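Local coordinates for protein ferritin heavy chain (Trichoplusia ni, PDB 1Z6O) that stores iron in soluble, non-toxic form and, as the heavy chain of a secreted insect ferritin, oxidises ferrous iron with dioxygen for deposition as ferric hydroxide, at residues L40-H45 / L109-S114; S117-S122 / E151-G156; N125-C130 / D143-D148. One frame throughout, in Å; residues are numbered along the deposited sequence.

Interaction 1 (L40-H45 / L109-S114); sequences LAMGAH and LEHALS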
loop_
_atom_site.group_PDB
_atom_site.type_symbol
_atom_site.label_atom_id
_atom_site.label_comp_id
_atom_site.label_asym_id
_atom_site.label_seq_id
_atom_site.Cartn_x
_atom_site.Cartn_y
_atom_site.Cartn_z
ATOM N N LEU M 40 22.635 2.509 45.096
ATOM C CA LEU M 40 23.737 2.895 44.199
ATOM C C LEU M 40 25.000 2.145 44.607
ATOM O O LEU M 40 25.782 1.724 43.758
ATOM C CB LEU M 40 24.058 4.398 44.279
ATOM C CG LEU M 40 23.253 5.418 43.479
ATOM C CD1 LEU M 40 23.870 6.819 43.699
ATOM C CD2 LEU M 40 23.283 5.047 41.986
ATOM N N ALA M 41 25.221 2.012 45.913
ATOM C CA ALA M 41 26.412 1.310 46.393
ATOM C C ALA M 41 26.354 -0.176 46.026
ATOM O O ALA M 41 27.392 -0.790 45.765
ATOM C CB ALA M 41 26.561 1.491 47.918
ATOM N N MET M 42 25.157 -0.765 46.013
ATOM C CA MET M 42 25.036 -2.169 45.617
ATOM C C MET M 42 25.344 -2.290 44.129
ATOM O O MET M 42 26.037 -3.213 43.702
ATOM C CB MET M 42 23.624 -2.705 45.878
ATOM C CG MET M 42 23.280 -2.858 47.348
ATOM S SD MET M 42 21.671 -3.723 47.519
ATOM C CE MET M 42 21.516 -3.781 49.323
ATOM N N GLY M 43 24.819 -1.362 43.334
ATOM C CA GLY M 43 25.099 -1.395 41.902
ATOM C C GLY M 43 26.601 -1.288 41.655
ATOM O O GLY M 43 27.168 -2.000 40.820
ATOM N N ALA M 44 27.254 -0.392 42.388
ATOM C CA ALA M 44 28.702 -0.201 42.250
ATOM C C ALA M 44 29.462 -1.486 42.608
ATOM O O ALA M 44 30.417 -1.864 41.930
ATOM C CB ALA M 44 29.166 0.944 43.170
ATOM N N HIS M 45 29.048 -2.149 43.683
ATOM C CA HIS M 45 29.722 -3.379 44.106
ATOM C C HIS M 45 29.653 -4.476 43.043
ATOM O O HIS M 45 30.665 -5.094 42.713
ATOM C CB HIS M 45 29.102 -3.911 45.410
ATOM C CG HIS M 45 29.628 -5.256 45.815
ATOM N ND1 HIS M 45 30.820 -5.418 46.492
ATOM C CD2 HIS M 45 29.146 -6.504 45.596
ATOM C CE1 HIS M 45 31.050 -6.708 46.673
ATOM N NE2 HIS M 45 30.049 -7.390 46.139
ATOM N N LEU M 109 20.478 -9.415 48.129
ATOM C CA LEU M 109 19.019 -9.527 48.008
ATOM C C LEU M 109 18.359 -9.500 49.390
ATOM O O LEU M 109 17.303 -8.884 49.570
ATOM C CB LEU M 109 18.631 -10.824 47.279
ATOM C CG LEU M 109 18.947 -10.858 45.775
ATOM C CD1 LEU M 109 18.786 -12.288 45.246
ATOM C CD2 LEU M 109 18.012 -9.890 45.026
ATOM N N GLU M 110 18.971 -10.169 50.367
ATOM C CA GLU M 110 18.405 -10.180 51.719
ATOM C C GLU M 110 18.500 -8.804 52.358
ATOM O O GLU M 110 17.612 -8.395 53.111
ATOM C CB GLU M 110 19.116 -11.224 52.593
ATOM C CG GLU M 110 18.815 -12.667 52.145
ATOM C CD GLU M 110 19.398 -13.716 53.099
ATOM O OE1 GLU M 110 20.374 -13.406 53.806
ATOM O OE2 GLU M 110 18.896 -14.856 53.128
ATOM N N HIS M 111 19.581 -8.089 52.073
ATOM C CA HIS M 111 19.731 -6.739 52.610
ATOM C C HIS M 111 18.654 -5.854 51.947
ATOM O O HIS M 111 17.989 -5.066 52.618
ATOM C CB HIS M 111 21.136 -6.189 52.293
ATOM C CG HIS M 111 21.383 -4.812 52.837
ATOM N ND1 HIS M 111 22.502 -4.076 52.519
ATOM C CD2 HIS M 111 20.650 -4.035 53.670
ATOM C CE1 HIS M 111 22.449 -2.905 53.129
ATOM N NE2 HIS M 111 21.335 -2.854 53.834
ATOM N N ALA M 112 18.477 -5.981 50.630
ATOM C CA ALA M 112 17.449 -5.185 49.941
ATOM C C ALA M 112 16.058 -5.493 50.520
ATOM O O ALA M 112 15.247 -4.589 50.732
ATOM C CB ALA M 112 17.453 -5.485 48.437
ATOM N N LEU M 113 15.779 -6.769 50.760
ATOM C CA LEU M 113 14.479 -7.157 51.319
ATOM C C LEU M 113 14.270 -6.486 52.684
ATOM O O LEU M 113 13.192 -5.982 52.986
ATOM C CB LEU M 113 14.399 -8.685 51.466
ATOM C CG LEU M 113 13.141 -9.288 52.117
ATOM C CD1 LEU M 113 11.876 -8.827 51.371
ATOM C CD2 LEU M 113 13.255 -10.828 52.087
ATOM N N SER M 114 15.314 -6.476 53.504
ATOM C CA SER M 114 15.246 -5.851 54.823
ATOM C C SER M 114 15.061 -4.325 54.710
ATOM O O SER M 114 14.327 -3.721 55.492
ATOM C CB SER M 114 16.526 -6.187 55.607
ATOM O OG SER M 114 16.582 -5.445 56.804
#

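Interaction 2 (S117-S122 / E151-G156); sequences SDVTKS and EEQYKG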
loop_
_atom_site.group_PDB
_atom_site.type_symbol
_atom_site.label_atom_id
_atom_site.label_comp_id
_atom_site.label_asym_id
_atom_site.label_seq_id
_atom_site.Cartn_x
_atom_site.Cartn_y
_atom_site.Cartn_z
ATOM N N SER M 117 11.481 -3.786 53.708
ATOM C CA SER M 117 10.647 -4.092 54.866
ATOM C C SER M 117 10.640 -2.873 55.824
ATOM O O SER M 117 9.596 -2.507 56.386
ATOM C CB SER M 117 11.213 -5.363 55.558
ATOM O OG SER M 117 10.460 -5.685 56.703
ATOM N N ASP M 118 11.798 -2.243 56.012
ATOM C CA ASP M 118 11.887 -1.046 56.867
ATOM C C ASP M 118 11.099 0.117 56.259
ATOM O O ASP M 118 10.442 0.885 56.975
ATOM C CB ASP M 118 13.337 -0.580 57.028
ATOM C CG ASP M 118 14.149 -1.489 57.925
ATOM O OD1 ASP M 118 13.545 -2.259 58.703
ATOM O OD2 ASP M 118 15.394 -1.419 57.859
ATOM N N VAL M 119 11.182 0.269 54.941
ATOM C CA VAL M 119 10.447 1.346 54.275
ATOM C C VAL M 119 8.940 1.116 54.403
ATOM O O VAL M 119 8.181 2.055 54.632
ATOM C CB VAL M 119 10.844 1.453 52.773
ATOM C CG1 VAL M 119 9.863 2.367 52.022
ATOM C CG2 VAL M 119 12.265 2.011 52.661
ATOM N N THR M 120 8.505 -0.134 54.273
ATOM C CA THR M 120 7.078 -0.444 54.388
ATOM C C THR M 120 6.568 -0.066 55.779
ATOM O O THR M 120 5.507 0.541 55.935
ATOM C CB THR M 120 6.832 -1.941 54.142
ATOM O OG1 THR M 120 7.292 -2.267 52.827
ATOM C CG2 THR M 120 5.332 -2.286 54.261
ATOM N N LYS M 121 7.335 -0.429 56.793
ATOM C CA LYS M 121 6.963 -0.115 58.167
ATOM C C LYS M 121 6.928 1.409 58.366
ATOM O O LYS M 121 6.034 1.950 59.023
ATOM C CB LYS M 121 7.982 -0.757 59.107
ATOM C CG LYS M 121 7.703 -0.581 60.576
ATOM C CD LYS M 121 8.735 -1.376 61.379
ATOM C CE LYS M 121 8.659 -1.043 62.859
ATOM N NZ LYS M 121 9.764 -1.689 63.633
ATOM N N SER M 122 7.897 2.107 57.789
ATOM C CA SER M 122 7.937 3.559 57.918
ATOM C C SER M 122 6.726 4.218 57.230
ATOM O O SER M 122 6.129 5.155 57.769
ATOM C CB SER M 122 9.258 4.096 57.338
ATOM O OG SER M 122 9.271 5.511 57.385
ATOM N N GLU M 151 1.313 -0.443 47.802
ATOM C CA GLU M 151 1.138 -1.395 46.699
ATOM C C GLU M 151 2.520 -1.761 46.129
ATOM O O GLU M 151 2.861 -2.941 45.973
ATOM C CB GLU M 151 0.275 -0.756 45.605
ATOM C CG GLU M 151 0.176 -1.547 44.305
ATOM C CD GLU M 151 -0.554 -2.864 44.470
ATOM O OE1 GLU M 151 -1.236 -3.048 45.503
ATOM O OE2 GLU M 151 -0.460 -3.716 43.560
ATOM N N GLU M 152 3.322 -0.745 45.840
ATOM C CA GLU M 152 4.659 -0.972 45.301
ATOM C C GLU M 152 5.534 -1.730 46.309
ATOM O O GLU M 152 6.336 -2.596 45.931
ATOM C CB GLU M 152 5.318 0.368 44.954
ATOM C CG GLU M 152 6.281 0.270 43.797
ATOM C CD GLU M 152 5.573 -0.043 42.479
ATOM O OE1 GLU M 152 6.268 -0.391 41.498
ATOM O OE2 GLU M 152 4.324 0.064 42.426
ATOM N N GLN M 153 5.392 -1.401 47.592
ATOM C CA GLN M 153 6.185 -2.072 48.625
ATOM C C GLN M 153 5.903 -3.561 48.730
ATOM O O GLN M 153 6.836 -4.365 48.754
ATOM C CB GLN M 153 5.936 -1.452 50.013
ATOM C CG GLN M 153 6.572 -0.071 50.222
ATOM C CD GLN M 153 8.033 -0.053 49.814
ATOM O OE1 GLN M 153 8.392 0.556 48.808
ATOM N NE2 GLN M 153 8.881 -0.744 50.580
ATOM N N TYR M 154 4.628 -3.943 48.811
ATOM C CA TYR M 154 4.326 -5.362 48.968
ATOM C C TYR M 154 4.719 -6.190 47.762
ATOM O O TYR M 154 5.233 -7.297 47.917
ATOM C CB TYR M 154 2.850 -5.576 49.340
ATOM C CG TYR M 154 2.554 -5.130 50.764
ATOM C CD1 TYR M 154 1.742 -4.023 51.017
ATOM C CD2 TYR M 154 3.123 -5.795 51.860
ATOM C CE1 TYR M 154 1.504 -3.580 52.332
ATOM C CE2 TYR M 154 2.886 -5.366 53.176
ATOM C CZ TYR M 154 2.074 -4.255 53.399
ATOM O OH TYR M 154 1.823 -3.827 54.685
ATOM N N LYS M 155 4.501 -5.663 46.560
ATOM C CA LYS M 155 4.895 -6.396 45.355
ATOM C C LYS M 155 6.419 -6.530 45.325
ATOM O O LYS M 155 6.955 -7.591 44.991
ATOM C CB LYS M 155 4.444 -5.650 44.091
ATOM C CG LYS M 155 2.947 -5.693 43.850
ATOM C CD LYS M 155 2.586 -5.016 42.526
ATOM C CE LYS M 155 3.099 -3.574 42.465
ATOM N NZ LYS M 155 2.695 -2.863 41.217
ATOM N N GLY M 156 7.111 -5.446 45.672
ATOM C CA GLY M 156 8.571 -5.454 45.668
ATOM C C GLY M 156 9.165 -6.440 46.664
ATOM O O GLY M 156 10.145 -7.122 46.361
#

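Interaction 3 (N125-C130 / D143-D148); sequences NVIKAC and DYLTGD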
loop_
_atom_site.group_PDB
_atom_site.type_symbol
_atom_site.label_atom_id
_atom_site.label_comp_id
_atom_site.label_asym_id
_atom_site.label_seq_id
_atom_site.Cartn_x
_atom_site.Cartn_y
_atom_site.Cartn_z
ATOM N N ASN M 125 3.786 3.943 59.304
ATOM C CA ASN M 125 3.826 4.919 60.395
ATOM C C ASN M 125 3.451 6.323 59.919
ATOM O O ASN M 125 2.893 7.106 60.682
ATOM C CB ASN M 125 5.201 4.929 61.072
ATOM C CG ASN M 125 5.372 3.744 62.009
ATOM O OD1 ASN M 125 4.418 3.331 62.669
ATOM N ND2 ASN M 125 6.577 3.200 62.077
ATOM N N VAL M 126 3.752 6.658 58.664
ATOM C CA VAL M 126 3.341 7.969 58.135
ATOM C C VAL M 126 1.808 7.941 58.034
ATOM O O VAL M 126 1.116 8.907 58.377
ATOM C CB VAL M 126 3.919 8.232 56.717
ATOM C CG1 VAL M 126 3.408 9.588 56.185
ATOM C CG2 VAL M 126 5.462 8.230 56.766
ATOM N N ILE M 127 1.274 6.821 57.551
ATOM C CA ILE M 127 -0.172 6.672 57.430
ATOM C C ILE M 127 -0.834 6.863 58.808
ATOM O O ILE M 127 -1.826 7.594 58.940
ATOM C CB ILE M 127 -0.526 5.273 56.848
ATOM C CG1 ILE M 127 -0.218 5.263 55.339
ATOM C CG2 ILE M 127 -2.001 4.940 57.103
ATOM C CD1 ILE M 127 -0.235 3.853 54.720
ATOM N N LYS M 128 -0.286 6.217 59.834
ATOM C CA LYS M 128 -0.843 6.358 61.187
ATOM C C LYS M 128 -0.826 7.813 61.649
ATOM O O LYS M 128 -1.818 8.313 62.185
ATOM C CB LYS M 128 -0.053 5.531 62.210
ATOM C CG LYS M 128 -0.087 4.046 62.009
ATOM C CD LYS M 128 0.562 3.336 63.197
ATOM C CE LYS M 128 0.789 1.853 62.909
ATOM N NZ LYS M 128 1.865 1.628 61.898
ATOM N N ALA M 129 0.304 8.488 61.464
ATOM C CA ALA M 129 0.405 9.886 61.874
ATOM C C ALA M 129 -0.601 10.769 61.135
ATOM O O ALA M 129 -1.221 11.654 61.728
ATOM C CB ALA M 129 1.830 10.413 61.629
ATOM N N CYS M 130 -0.766 10.525 59.837
ATOM C CA CYS M 130 -1.660 11.329 59.020
ATOM C C CYS M 130 -3.131 11.027 59.245
ATOM O O CYS M 130 -3.979 11.902 59.097
ATOM C CB CYS M 130 -1.306 11.151 57.532
ATOM S SG CYS M 130 0.361 11.801 57.150
ATOM N N ASP M 143 -4.877 7.649 51.737
ATOM C CA ASP M 143 -5.301 6.842 50.591
ATOM C C ASP M 143 -4.187 6.736 49.547
ATOM O O ASP M 143 -3.947 5.668 48.983
ATOM C CB ASP M 143 -6.532 7.483 49.944
ATOM C CG ASP M 143 -6.960 6.759 48.677
ATOM O OD1 ASP M 143 -7.563 5.698 48.824
ATOM O OD2 ASP M 143 -6.670 7.235 47.558
ATOM N N TYR M 144 -3.510 7.847 49.289
ATOM C CA TYR M 144 -2.412 7.872 48.325
ATOM C C TYR M 144 -1.257 6.967 48.776
ATOM O O TYR M 144 -0.716 6.176 47.992
ATOM C CB TYR M 144 -1.911 9.308 48.169
ATOM C CG TYR M 144 -0.775 9.458 47.185
ATOM C CD1 TYR M 144 -0.933 9.085 45.847
ATOM C CD2 TYR M 144 0.446 9.996 47.580
ATOM C CE1 TYR M 144 0.099 9.252 44.923
ATOM C CE2 TYR M 144 1.490 10.171 46.660
ATOM C CZ TYR M 144 1.303 9.797 45.336
ATOM O OH TYR M 144 2.313 9.980 44.420
ATOM N N LEU M 145 -0.867 7.084 50.041
ATOM C CA LEU M 145 0.222 6.255 50.560
ATOM C C LEU M 145 -0.160 4.779 50.569
ATOM O O LEU M 145 0.676 3.907 50.336
ATOM C CB LEU M 145 0.584 6.680 51.989
ATOM C CG LEU M 145 1.205 8.085 52.087
ATOM C CD1 LEU M 145 1.344 8.495 53.546
ATOM C CD2 LEU M 145 2.569 8.096 51.390
ATOM N N THR M 146 -1.424 4.498 50.848
ATOM C CA THR M 146 -1.870 3.115 50.913
ATOM C C THR M 146 -1.993 2.466 49.530
ATOM O O THR M 146 -1.468 1.375 49.298
ATOM C CB THR M 146 -3.238 3.003 51.622
ATOM O OG1 THR M 146 -3.140 3.539 52.949
ATOM C CG2 THR M 146 -3.674 1.539 51.714
ATOM N N GLY M 147 -2.665 3.152 48.612
ATOM C CA GLY M 147 -2.897 2.597 47.288
ATOM C C GLY M 147 -1.749 2.646 46.301
ATOM O O GLY M 147 -1.688 1.842 45.374
ATOM N N ASP M 148 -0.849 3.600 46.473
ATOM C CA ASP M 148 0.295 3.725 45.576
ATOM C C ASP M 148 1.577 3.200 46.208
ATOM O O ASP M 148 2.180 2.250 45.715
ATOM C CB ASP M 148 0.508 5.186 45.192
ATOM C CG ASP M 148 -0.399 5.628 44.067
ATOM O OD1 ASP M 148 0.066 5.638 42.904
ATOM O OD2 ASP M 148 -1.575 5.956 44.343
#

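Interaction 1 (L40-H45 / L109-S114)
M42 reaches from helix 19-47 to helix 105-132 and meets it with a single atom, the methyl CE, which touches the side chain of H111 and the backbone beside it. The tight spot is at the imidazole: CE is 3.4 Å from H111 ND1 and 3.7 Å from H111 CG, approaching the ring at an oblique angle. Past the ring, the same methyl lies 4.0 Å from A112 N and, in a looser apolar touch, 4.5 Å from A112 CB. Such reach is needed because the backbones stand well apart, the CA atoms of M42 and A112 being 9.2 Å from each other. Beyond CG the methionine is fully extended, with chi3 at 180°, so its whole length is spent on crossing the gap. H111 presents its ring from the other helix with CG anti to the backbone N (chi1 -179°). Its ND1 accepts a hydrogen bond from W102 NE1, whose indole ring also meets the imidazole, so the methionine methyl packs against a ring already held in place. While M42 is buried and also touches F60, H111 is only partly exposed to solvent, as are E110 and S114 on the outer side of their helix; there E110 pairs with K168. Together the two segments bury a modest 115 Å². M42 thus spans helices 19-47 and 105-132, which run antiparallel in the up-down-down-up four-helix bundle of the ferritins.

Interaction 2 (S117-S122 / E151-G156)
OG1 of T120 has the side-chain amide of Q153 close by, with Q153 NE2 at 3.1 Å, while a hydrogen bond ties the hydroxyl to the carbonyl oxygen of E116 one turn back on its own helix. Q153 also lays its aliphatic part beside this hydroxyl, CB coming within 3.2 Å of T120 OG1. A bend at chi2 (-49°) folds the glutamine back, and NE2 donates a hydrogen bond to E116 OE1. That bond links the contact to the diiron centre: E116 is inferred to bind the second iron, the bound ferric ion is held by E32, E67 and H70, and the nearest atom of the Q153 side chain lies about 4 Å from that ion. Q153 would thus act as a second-shell residue that positions the E116 carboxylate. V119 crosses the glutamine at about a right angle, packing its methyl CG1 3.6 Å from the amide nitrogen Q153 NE2. At the other flank T120 CG2 lies 3.9 Å from Y154 OH, and the tyrosine ring also meets R81 of a second subunit in a cation-pi contact. Segments 117-122 and 151-156, on helices 105-132 and 139-168, run antiparallel at 153°, and V119 continues the packing onto Q28 and E32 of helix 19-47.

Interaction 3 (N125-C130 / D143-D148)
I127 and L145 slide past each other in opposite directions at the middle of this contact, which joins helices 105-132 and 139-168 near the turn between them, in the antiparallel second hairpin of the ferritin four-helix bundle. The segment axes approach to 9.8 Å at an angle of 154°. I127 CG1 rests 3.7 Å from L145 CB, chain alongside chain, whereas the two neighbouring pairs meet crosswise. V126 stands at about a right angle to L145 and sets its CG1 3.5 Å from L145 CD1, so I127 lies mainly along the base of the leucine and V126 meets its branch CD1. At the end of I127, CD1 comes within 3.4 Å of T146 OG1, again with the side chains crossed. The hydroxyl is directed by its torsion (chi1 -59°, OG1 anti to the carbonyl carbon) and is hydrogen-bonded to V142 O, so a polar atom facing the isoleucine methyl keeps a partner on its own helix. With an alanine in place of I127, L145 CB and T146 OG1 would probably lose their cover and a gap is likely to open between the helices. L145 goes on to pack against L74 of helix 54-80, and V126 against S24 and Q28 of helix 19-47, while I127 also touches Y139 of a second subunit. At the end of segment 125-130, C130 is joined by a disulfide to C21 of helix 19-47. On the outer face K128 NZ donates to N125 OD1 at 3.2 Å, reaching it from above the amide plane, 46° out of it.

How the interactions relate
All three contacts use helix 105-132 and follow one another along it. Interaction 1 comes first and joins it to helix 19-47; interactions 2 and 3 join it to helix 139-168, with interaction 3 nested inside the loop that interaction 2 closes. The centres of 1 and 2 are about 15 Å apart and those of 2 and 3 about 12 Å apart, while 1 and 3, with centres about 26 Å apart, lie on opposite sides of the chain's centre. The iron site thus has interaction 2 beside it, with a buried helix contact towards each end of the bundle. Each contact also touches a second heavy-chain subunit, tying the bundle into the 24-chain shell.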